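Local coordinates for delta-aminolevulinic acid dehydratase (Toxoplasma gondii ME49, PDB 3OBK), which catalyses the asymmetric condensation of two molecules of 5-aminolevulinic acid to porphobilinogen, an early step of tetrapyrrole and haem biosynthesis, as an octamer, at residues G294-A297 and M298-A302; G306-E310 and K311-L315; A334-A337 and A338-V342. One frame throughout, in Å; residues are numbered along the deposited sequence.

Contact 1: residues G294-A297 and M298-A302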
loop_
_atom_site.group_PDB
_atom_site.type_symbol
_atom_site.label_atom_id
_atom_site.label_comp_id
_atom_site.label_asym_id
_atom_site.label_seq_id
_atom_site.Cartn_x
_atom_site.Cartn_y
_atom_site.Cartn_z
ATOM N N GLY A 294 -26.041 8.214 25.879
ATOM C CA GLY A 294 -25.492 7.370 26.932
ATOM C C GLY A 294 -24.106 7.808 27.341
ATOM O O GLY A 294 -23.771 7.805 28.516
ATOM N N GLU A 295 -23.307 8.179 26.354
ATOM C CA GLU A 295 -21.978 8.719 26.602
ATOM C C GLU A 295 -22.066 10.018 27.408
ATOM O O GLU A 295 -21.286 10.212 28.315
ATOM C CB GLU A 295 -21.234 8.959 25.294
ATOM C CG GLU A 295 -21.002 7.689 24.445
ATOM C CD GLU A 295 -20.281 8.005 23.168
ATOM O OE1 GLU A 295 -19.057 8.295 23.256
ATOM O OE2 GLU A 295 -20.964 8.009 22.098
ATOM N N TYR A 296 -23.033 10.865 27.068
ATOM C CA TYR A 296 -23.318 12.114 27.777
ATOM C C TYR A 296 -23.685 11.877 29.236
ATOM O O TYR A 296 -23.166 12.516 30.132
ATOM C CB TYR A 296 -24.476 12.854 27.063
ATOM C CG TYR A 296 -24.894 14.170 27.714
ATOM C CD1 TYR A 296 -24.191 15.350 27.470
ATOM C CD2 TYR A 296 -25.994 14.224 28.568
ATOM C CE1 TYR A 296 -24.588 16.575 28.063
ATOM C CE2 TYR A 296 -26.390 15.402 29.143
ATOM C CZ TYR A 296 -25.680 16.580 28.908
ATOM O OH TYR A 296 -26.092 17.747 29.516
ATOM N N ALA A 297 -24.561 10.908 29.452
ATOM C CA ALA A 297 -25.008 10.538 30.799
ATOM C C ALA A 297 -23.838 10.081 31.661
ATOM O O ALA A 297 -23.730 10.463 32.828
ATOM C CB ALA A 297 -26.064 9.455 30.718
ATOM N N MET A 298 -22.943 9.286 31.087
ATOM C CA MET A 298 -21.807 8.804 31.846
ATOM C C MET A 298 -20.946 9.955 32.402
ATOM O O MET A 298 -20.557 9.962 33.566
ATOM C CB MET A 298 -20.972 7.861 30.989
ATOM C CG MET A 298 -21.525 6.444 30.961
ATOM S SD MET A 298 -20.710 5.383 29.724
ATOM C CE MET A 298 -19.029 5.390 30.346
ATOM N N LEU A 299 -20.662 10.924 31.544
ATOM C CA LEU A 299 -19.816 12.047 31.886
ATOM C C LEU A 299 -20.471 12.830 32.989
ATOM O O LEU A 299 -19.826 13.118 33.997
ATOM C CB LEU A 299 -19.586 12.955 30.663
ATOM C CG LEU A 299 -18.252 12.780 29.934
ATOM C CD1 LEU A 299 -18.087 13.646 28.698
ATOM C CD2 LEU A 299 -17.129 13.089 30.913
ATOM N N LYS A 300 -21.744 13.181 32.773
ATOM C CA LYS A 300 -22.549 13.916 33.772
ATOM C C LYS A 300 -22.650 13.200 35.097
ATOM O O LYS A 300 -22.476 13.795 36.160
ATOM C CB LYS A 300 -23.980 14.134 33.280
ATOM C CG LYS A 300 -24.158 15.331 32.378
ATOM C CD LYS A 300 -24.126 16.685 33.161
ATOM C CE LYS A 300 -24.106 17.870 32.166
ATOM N NZ LYS A 300 -23.914 19.175 32.802
ATOM N N ALA A 301 -22.952 11.916 35.025
ATOM C CA ALA A 301 -23.054 11.107 36.216
ATOM C C ALA A 301 -21.789 11.290 37.003
ATOM O O ALA A 301 -21.837 11.573 38.200
ATOM C CB ALA A 301 -23.259 9.684 35.866
ATOM N N ALA A 302 -20.654 11.174 36.335
ATOM C CA ALA A 302 -19.384 11.184 37.027
ATOM C C ALA A 302 -19.098 12.558 37.520
ATOM O O ALA A 302 -18.665 12.729 38.642
ATOM C CB ALA A 302 -18.257 10.700 36.124
HETATM O O HOH W 1 -25.168 20.960 30.468
#

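Contact 2: residues G306-E310 and K311-L315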
loop_
_atom_site.group_PDB
_atom_site.type_symbol
_atom_site.label_atom_id
_atom_site.label_comp_id
_atom_site.label_asym_id
_atom_site.label_seq_id
_atom_site.Cartn_x
_atom_site.Cartn_y
_atom_site.Cartn_z
ATOM N N GLY A 306 -18.469 14.091 41.308
ATOM C CA GLY A 306 -17.121 14.631 41.523
ATOM C C GLY A 306 -15.997 13.629 41.272
ATOM O O GLY A 306 -14.874 13.861 41.680
ATOM N N TYR A 307 -16.296 12.507 40.615
ATOM C CA TYR A 307 -15.265 11.532 40.297
ATOM C C TYR A 307 -14.274 12.086 39.262
ATOM O O TYR A 307 -13.075 11.839 39.358
ATOM C CB TYR A 307 -15.865 10.228 39.772
ATOM C CG TYR A 307 -16.880 9.528 40.673
ATOM C CD1 TYR A 307 -16.859 9.659 42.081
ATOM C CD2 TYR A 307 -17.844 8.730 40.121
ATOM C CE1 TYR A 307 -17.804 9.002 42.883
ATOM C CE2 TYR A 307 -18.771 8.093 40.895
ATOM C CZ TYR A 307 -18.757 8.226 42.262
ATOM O OH TYR A 307 -19.720 7.570 42.965
ATOM N N ILE A 308 -14.784 12.830 38.279
ATOM C CA ILE A 308 -13.962 13.472 37.264
ATOM C C ILE A 308 -14.243 14.969 37.251
ATOM O O ILE A 308 -15.174 15.451 37.891
ATOM C CB ILE A 308 -14.216 12.895 35.843
ATOM C CG1 ILE A 308 -15.672 13.130 35.389
ATOM C CG2 ILE A 308 -13.848 11.430 35.795
ATOM C CD1 ILE A 308 -16.007 12.528 34.002
ATOM N N SER A 309 -13.407 15.680 36.512
ATOM C CA SER A 309 -13.606 17.071 36.231
ATOM C C SER A 309 -14.336 17.169 34.898
ATOM O O SER A 309 -13.833 16.676 33.890
ATOM C CB SER A 309 -12.278 17.792 36.131
ATOM O OG SER A 309 -12.434 18.907 35.258
ATOM N N GLU A 310 -15.503 17.814 34.894
ATOM C CA GLU A 310 -16.362 17.864 33.718
ATOM C C GLU A 310 -15.684 18.505 32.521
ATOM O O GLU A 310 -15.703 17.944 31.416
ATOM C CB GLU A 310 -17.658 18.625 34.009
ATOM C CG GLU A 310 -18.741 18.307 32.984
ATOM C CD GLU A 310 -20.089 18.894 33.318
ATOM O OE1 GLU A 310 -21.112 18.406 32.808
ATOM O OE2 GLU A 310 -20.136 19.858 34.079
ATOM N N LYS A 311 -15.106 19.683 32.759
ATOM C CA LYS A 311 -14.562 20.498 31.714
ATOM C C LYS A 311 -13.381 19.800 31.078
ATOM O O LYS A 311 -13.283 19.729 29.863
ATOM C CB LYS A 311 -14.135 21.851 32.292
ATOM C CG LYS A 311 -13.566 22.874 31.296
ATOM C CD LYS A 311 -13.387 24.242 31.985
ATOM C CE LYS A 311 -12.470 25.193 31.185
ATOM N NZ LYS A 311 -12.336 26.574 31.778
ATOM N N ASP A 312 -12.466 19.306 31.883
ATOM C CA ASP A 312 -11.242 18.751 31.324
ATOM C C ASP A 312 -11.572 17.557 30.443
ATOM O O ASP A 312 -11.059 17.429 29.342
ATOM C CB ASP A 312 -10.304 18.263 32.414
ATOM C CG ASP A 312 -9.744 19.373 33.256
ATOM O OD1 ASP A 312 -9.403 20.440 32.701
ATOM O OD2 ASP A 312 -9.597 19.127 34.481
ATOM N N THR A 313 -12.431 16.689 30.959
ATOM C CA THR A 313 -12.743 15.451 30.318
ATOM C C THR A 313 -13.569 15.730 29.047
ATOM O O THR A 313 -13.246 15.225 28.000
ATOM C CB THR A 313 -13.397 14.453 31.350
ATOM O OG1 THR A 313 -14.636 14.971 31.834
ATOM C CG2 THR A 313 -12.473 14.263 32.562
ATOM N N VAL A 314 -14.562 16.615 29.102
ATOM C CA VAL A 314 -15.293 16.990 27.888
ATOM C C VAL A 314 -14.345 17.507 26.801
ATOM O O VAL A 314 -14.410 17.057 25.678
ATOM C CB VAL A 314 -16.422 18.010 28.137
ATOM C CG1 VAL A 314 -16.918 18.595 26.830
ATOM C CG2 VAL A 314 -17.601 17.347 28.860
ATOM N N LEU A 315 -13.438 18.416 27.141
ATOM C CA LEU A 315 -12.526 18.997 26.159
ATOM C C LEU A 315 -11.537 17.997 25.583
ATOM O O LEU A 315 -11.115 18.160 24.427
ATOM C CB LEU A 315 -11.749 20.188 26.754
ATOM C CG LEU A 315 -12.568 21.418 27.204
ATOM C CD1 LEU A 315 -11.744 22.541 27.843
ATOM C CD2 LEU A 315 -13.382 21.943 26.033
#

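Contact 3: residues A334-A337 and A338-V342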
loop_
_atom_site.group_PDB
_atom_site.type_symbol
_atom_site.label_atom_id
_atom_site.label_comp_id
_atom_site.label_asym_id
_atom_site.label_seq_id
_atom_site.Cartn_x
_atom_site.Cartn_y
_atom_site.Cartn_z
ATOM N N ALA A 334 -22.206 20.401 23.086
ATOM C CA ALA A 334 -21.730 21.348 22.077
ATOM C C ALA A 334 -21.812 22.759 22.593
ATOM O O ALA A 334 -20.830 23.488 22.565
ATOM C CB ALA A 334 -22.514 21.217 20.816
ATOM N N LYS A 335 -22.974 23.140 23.112
ATOM C CA LYS A 335 -23.120 24.497 23.629
ATOM C C LYS A 335 -22.143 24.738 24.761
ATOM O O LYS A 335 -21.500 25.788 24.855
ATOM C CB LYS A 335 -24.543 24.763 24.101
ATOM C CG LYS A 335 -24.750 26.192 24.608
ATOM C CD LYS A 335 -26.141 26.431 25.171
ATOM C CE LYS A 335 -26.290 26.019 26.658
ATOM N NZ LYS A 335 -27.715 26.003 27.152
ATOM N N GLU A 336 -22.019 23.764 25.635
ATOM C CA GLU A 336 -21.213 23.988 26.807
ATOM C C GLU A 336 -19.752 24.110 26.428
ATOM O O GLU A 336 -19.038 24.939 26.979
ATOM C CB GLU A 336 -21.406 22.871 27.799
ATOM C CG GLU A 336 -21.084 23.311 29.213
ATOM C CD GLU A 336 -22.312 23.769 29.934
ATOM O OE1 GLU A 336 -23.124 22.884 30.287
ATOM O OE2 GLU A 336 -22.453 24.980 30.128
ATOM N N ALA A 337 -19.313 23.323 25.448
ATOM C CA ALA A 337 -17.911 23.396 25.017
ATOM C C ALA A 337 -17.595 24.762 24.392
ATOM O O ALA A 337 -16.552 25.407 24.700
ATOM C CB ALA A 337 -17.564 22.251 24.043
ATOM N N ALA A 338 -18.496 25.204 23.518
ATOM C CA ALA A 338 -18.293 26.463 22.814
ATOM C C ALA A 338 -18.231 27.587 23.849
ATOM O O ALA A 338 -17.413 28.510 23.749
ATOM C CB ALA A 338 -19.395 26.699 21.767
ATOM N N LYS A 339 -19.066 27.469 24.873
ATOM C CA LYS A 339 -19.139 28.509 25.871
ATOM C C LYS A 339 -17.819 28.588 26.602
ATOM O O LYS A 339 -17.284 29.667 26.796
ATOM C CB LYS A 339 -20.284 28.237 26.838
ATOM C CG LYS A 339 -20.605 29.350 27.806
ATOM C CD LYS A 339 -21.832 28.960 28.629
ATOM C CE LYS A 339 -21.972 29.779 29.895
ATOM N NZ LYS A 339 -22.878 29.069 30.828
ATOM N N TRP A 340 -17.286 27.442 26.997
ATOM C CA TRP A 340 -16.024 27.425 27.680
ATOM C C TRP A 340 -14.957 28.041 26.812
ATOM O O TRP A 340 -14.136 28.828 27.267
ATOM C CB TRP A 340 -15.632 26.007 28.032
ATOM C CG TRP A 340 -16.392 25.431 29.173
ATOM C CD1 TRP A 340 -16.803 26.080 30.309
ATOM C CD2 TRP A 340 -16.790 24.070 29.322
ATOM N NE1 TRP A 340 -17.447 25.204 31.138
ATOM C CE2 TRP A 340 -17.445 23.962 30.558
ATOM C CE3 TRP A 340 -16.643 22.933 28.535
ATOM C CZ2 TRP A 340 -17.962 22.762 31.019
ATOM C CZ3 TRP A 340 -17.163 21.740 28.985
ATOM C CH2 TRP A 340 -17.810 21.656 30.212
ATOM N N MET A 341 -14.965 27.676 25.545
ATOM C CA MET A 341 -13.987 28.209 24.627
ATOM C C MET A 341 -14.140 29.717 24.505
ATOM O O MET A 341 -13.132 30.446 24.551
ATOM C CB MET A 341 -14.105 27.526 23.264
ATOM C CG MET A 341 -13.593 26.097 23.256
ATOM S SD MET A 341 -13.829 25.228 21.691
ATOM C CE MET A 341 -12.682 26.134 20.708
ATOM N N VAL A 342 -15.385 30.197 24.381
ATOM C CA VAL A 342 -15.610 31.643 24.199
ATOM C C VAL A 342 -15.293 32.410 25.478
ATOM O O VAL A 342 -14.636 33.410 25.434
ATOM C CB VAL A 342 -17.011 31.957 23.646
ATOM C CG1 VAL A 342 -17.283 33.467 23.652
ATOM C CG2 VAL A 342 -17.158 31.357 22.208
#

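Contact 1: residues G294-A297 and M298-A302
Gly294 O receives Met298 N at 3.1 Å, the first of four i to i+4 bonds in one stretch of helix, and the CG of Met298 lies beside that same oxygen. Glu295 O takes Leu299 N in a weak bond, whereas the carboxylate of Glu295 is bound elsewhere: OE1 meets Leu270 N, and OE2 meets the backbone N of Gly269 and of Val292. Tyr296 carries the side-chain contact. Its CG is anti to the backbone N (chi1 179°), which swings the ring alongside Lys300. Helix 293-305 follows a parallel strand of the TIM barrel of this family, and Gly294, near the start of the helix, lies close to the bound porphobilinogen. Lys300 CG sits over one face of the Tyr296 ring, 4.2 Å from its centroid, in a CH-pi contact; the chain then bends at chi2 (-75°) and takes CE to 3.3 Å from Tyr296 OH. A water accepts from Lys300 NZ and gives a weak bond to that hydroxyl, which is also hydrogen-bonded to Pro65 O and Gln67 NE2, while NZ forms a salt bridge with Glu310. Ala297 O closes the series, holding Ala301 N at 2.7 Å, and the CB of Ala297 packs on Tyr307 of a second subunit.

Contact 2: residues G306-E310 and K311-L315
Ile308 lays its CD1 against the hydroxyl side of Thr313, 3.5 Å from OG1, while its CB faces the CG2 methyl of the same threonine at 4.0 Å. The two side chains meet at the N-terminus of helix 310-324, where Ser309 is the N-cap. A chi1 of 152° sets Ser309 OG beside its own carbonyl carbon, where it accepts a weak, long bond from Asp312 N at 3.4 Å. The same hydroxyl gives a weak bond to Asp312 OD2 at 2.9 Å, so backbone and side chain of one residue both engage the cap. The aspartate, near the amino end of the helix, is probably stabilised in its charged form by the helix dipole.

Ser309 O takes Thr313 N at 3.2 Å and starts the regular i to i+4 pattern, which Val314 N continues by bonding to Glu310 O. Glu310 has an extended side chain whose OE1 is hydrogen-bonded to Tyr333 OH, in addition to its salt bridge with the preceding helix. Across the subunit interface Asp312 and Thr313 pack on Ser217 of a second subunit, and Ile308 on Met298 of that subunit. Thr313 OG1, placed between backbone N and carbonyl carbon by a chi1 of 63°, stands 2.8 Å from Ser309 O and 3.2 Å from Glu310 O, two acceptors for its single proton.

Contact 3: residues A334-A337 and A338-V342
Glu336 CG rides over one face of the Trp340 indole, one helical turn on, 3.9 Å from the centroid of the six-membered ring and 19° off its normal: a CH-pi contact made by the aliphatic part of an acidic side chain. Its closest ring atom is Trp340 CZ2, at 3.6 Å. The two side chains run at a slant to each other, and the carboxylate plane is inclined by 34° to the indole. Glu336 O lies over a face of the same indole, toward its rim, while also accepting Trp340 N at 3.1 Å, so a single residue meets the tryptophan through both its methylene and its carbonyl.

The torsions explain the fit. Glu336 has CG anti to the backbone N (chi1 -156°), which brings CG over the Trp340 ring, and the bend at chi2 then lifts the carboxylate off the ring. Lys339 runs extended beside it, but its NZ stays 4.2 Å from Glu336 OE2, beyond a salt bridge, where the opposite charges would still attract weakly.

Behind the side chains, the backbone bonds of Ala338 N to Ala334 O, Lys339 N to Lys335 O and Met341 N to Ala337 O fix the spacing of the turns. Lys335 NZ makes salt bridges with Glu78 and Glu81 of helix 72-84. As a late helix of the TIM barrel, 334-346 sets Ala334 and Ala337 against Leu46 of strand 46-53, while Ala337 also meets Leu318, and Trp340 meets Lys311 and Val314, on helix 310-324.

The three contacts lie in series along the chain: contact 1 on helix 293-305, contact 2 at the loop and first turns of helix 310-324, contact 3 on helix 334-346. Contacts 1 and 2, with centres 10 Å apart, are joined by the salt bridge from Lys300 NZ to Glu310 OE1 at 2.9 Å and by Leu299 CD2, which is 3.3 Å from Ile308 CD1; both also touch the second subunit of the octamer. Contact 2 meets contact 3 through Trp340, whose CZ3 is 3.8 Å from Val314 CG1. Contacts 1 and 3 do not touch, their nearest atoms being about 5 Å apart. Nearest atoms of Gly294 and of porphobilinogen are about 6 Å apart; contact 3 lies farther from that ligand.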